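PDB 5NNP: putative uncharacterized protein from Chaetomium thermophilum, which probably acts as a HYPK-like partner of an N-terminal acetyltransferase, to which its C-terminal UBA domain, the part present here, is bound in this structure. Local coordinates for residues C[9-12]-C[13-17]. Residues are numbered along the deposited sequence; the frame is centred on the assembly and turned at random.
Sequences ADVN and LLVEE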
loop_
_atom_site.group_PDB
_atom_site.type_symbol
_atom_site.label_atom_id
_atom_site.label_comp_id
_atom_site.label_asym_id
_atom_site.label_seq_id
_atom_site.Cartn_x
_atom_site.Cartn_y
_atom_site.Cartn_z
ATOM N N ALA C 9 -30.598 -12.242 -28.760
ATOM C CA ALA C 9 -31.268 -12.744 -27.559
ATOM C C ALA C 9 -30.253 -13.330 -26.578
ATOM O O ALA C 9 -30.416 -13.203 -25.374
ATOM C CB ALA C 9 -32.323 -13.781 -27.915
ATOM N N ASP C 10 -29.200 -13.960 -27.087
ATOM C CA ASP C 10 -28.156 -14.487 -26.207
ATOM C C ASP C 10 -27.441 -13.358 -25.476
ATOM O O ASP C 10 -27.170 -13.452 -24.271
ATOM C CB ASP C 10 -27.131 -15.313 -26.988
ATOM C CG ASP C 10 -27.662 -16.668 -27.413
ATOM O OD1 ASP C 10 -28.604 -17.189 -26.775
ATOM O OD2 ASP C 10 -27.114 -17.218 -28.390
ATOM N N VAL C 11 -27.129 -12.299 -26.217
ATOM C CA VAL C 11 -26.457 -11.137 -25.655
ATOM C C VAL C 11 -27.304 -10.494 -24.548
ATOM O O VAL C 11 -26.780 -10.075 -23.512
ATOM C CB VAL C 11 -26.148 -10.089 -26.755
ATOM C CG1 VAL C 11 -25.700 -8.762 -26.141
ATOM C CG2 VAL C 11 -25.098 -10.618 -27.711
ATOM N N ASN C 12 -28.612 -10.411 -24.777
ATOM C CA ASN C 12 -29.516 -9.849 -23.781
ATOM C C ASN C 12 -29.677 -10.772 -22.583
ATOM O O ASN C 12 -29.930 -10.317 -21.468
ATOM C CB ASN C 12 -30.881 -9.551 -24.395
ATOM C CG ASN C 12 -30.828 -8.418 -25.397
ATOM O OD1 ASN C 12 -29.875 -7.638 -25.415
ATOM N ND2 ASN C 12 -31.851 -8.320 -26.241
ATOM N N LEU C 13 -29.530 -12.069 -22.823
ATOM C CA LEU C 13 -29.629 -13.044 -21.754
ATOM C C LEU C 13 -28.419 -12.917 -20.837
ATOM O O LEU C 13 -28.568 -12.842 -19.622
ATOM C CB LEU C 13 -29.729 -14.463 -22.306
ATOM C CG LEU C 13 -29.786 -15.553 -21.229
ATOM C CD1 LEU C 13 -31.152 -15.604 -20.555
ATOM C CD2 LEU C 13 -29.416 -16.910 -21.817
ATOM N N LEU C 14 -27.226 -12.883 -21.421
ATOM C CA LEU C 14 -26.008 -12.717 -20.628
ATOM C C LEU C 14 -25.982 -11.378 -19.902
ATOM O O LEU C 14 -25.493 -11.289 -18.774
ATOM C CB LEU C 14 -24.763 -12.853 -21.503
ATOM C CG LEU C 14 -24.249 -14.277 -21.718
ATOM C CD1 LEU C 14 -25.273 -15.125 -22.433
ATOM C CD2 LEU C 14 -22.978 -14.236 -22.516
ATOM N N VAL C 15 -26.513 -10.341 -20.544
ATOM C CA VAL C 15 -26.544 -9.018 -19.931
ATOM C C VAL C 15 -27.374 -9.071 -18.657
ATOM O O VAL C 15 -26.930 -8.638 -17.597
ATOM C CB VAL C 15 -27.111 -7.935 -20.888
ATOM C CG1 VAL C 15 -27.483 -6.687 -20.112
ATOM C CG2 VAL C 15 -26.096 -7.587 -21.963
ATOM N N GLU C 16 -28.568 -9.641 -18.763
ATOM C CA GLU C 16 -29.487 -9.700 -17.637
ATOM C C GLU C 16 -29.049 -10.670 -16.531
ATOM O O GLU C 16 -29.243 -10.393 -15.345
ATOM C CB GLU C 16 -30.886 -10.074 -18.137
ATOM C CG GLU C 16 -31.836 -10.548 -17.052
ATOM C CD GLU C 16 -32.380 -9.419 -16.186
ATOM O OE1 GLU C 16 -32.281 -8.238 -16.593
ATOM O OE2 GLU C 16 -32.910 -9.722 -15.094
ATOM N N GLU C 17 -28.462 -11.803 -16.901
ATOM C CA GLU C 17 -28.243 -12.866 -15.916
ATOM C C GLU C 17 -26.812 -12.892 -15.380
ATOM O O GLU C 17 -26.539 -13.549 -14.382
ATOM C CB GLU C 17 -28.600 -14.241 -16.509
ATOM C CG GLU C 17 -30.073 -14.427 -16.884
ATOM C CD GLU C 17 -31.007 -14.415 -15.679
ATOM O OE1 GLU C 17 -32.126 -13.866 -15.797
ATOM O OE2 GLU C 17 -30.634 -14.958 -14.617
#
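The first helix of the three-helix UBA domain, helix 8-18, is a compact example of how a single amphipathic helix can serve both a small core and a partner protein; residues 9-12 and 13-17 are consecutive turns of it. Four i to i+4 backbone hydrogen bonds join these turns. Leu14 N reaches Asp10 O at 2.9 Å with a nearly straight N-H...O angle of 170°, whereas Leu13 N approaches Ala9 O at the same length but more bent, at 138°. The last of the four, from Glu16 N to Asn12 O, is 3.1 Å long, and its donor stands above the carbonyl plane.

Side chains pack back against the same carbonyls. Leu13 CB lies 3.4 Å from the oxygens of both Ala9 and Asp10. Its CG is anti to the backbone N (chi1 178°), and the isobutyl group meets Met40 of helix 36-43 as well as Ala728 of the N-terminal acetyltransferase-like chain. Leu14, buried, touches Leu29 of helix 22-30 and shares Met40 with Leu13, while Val11 packs on Lys22, Thr26 and Leu29, joining helix 8-18 to helices 22-30 and 36-43.

Asp10 OD1 forms a salt bridge with Lys730 NZ of the acetyltransferase-like chain, which probably favours the charged carboxylate at this buried position. One turn beyond Val11, Val15 holds its CG2 branch beside its own backbone N and anti to the carbonyl carbon. That torsion sets the methyl over the preceding turn, where it meets Val11 in a loose apolar contact, CG1 of Val11 to CG2 of Val15 at 4.4 Å.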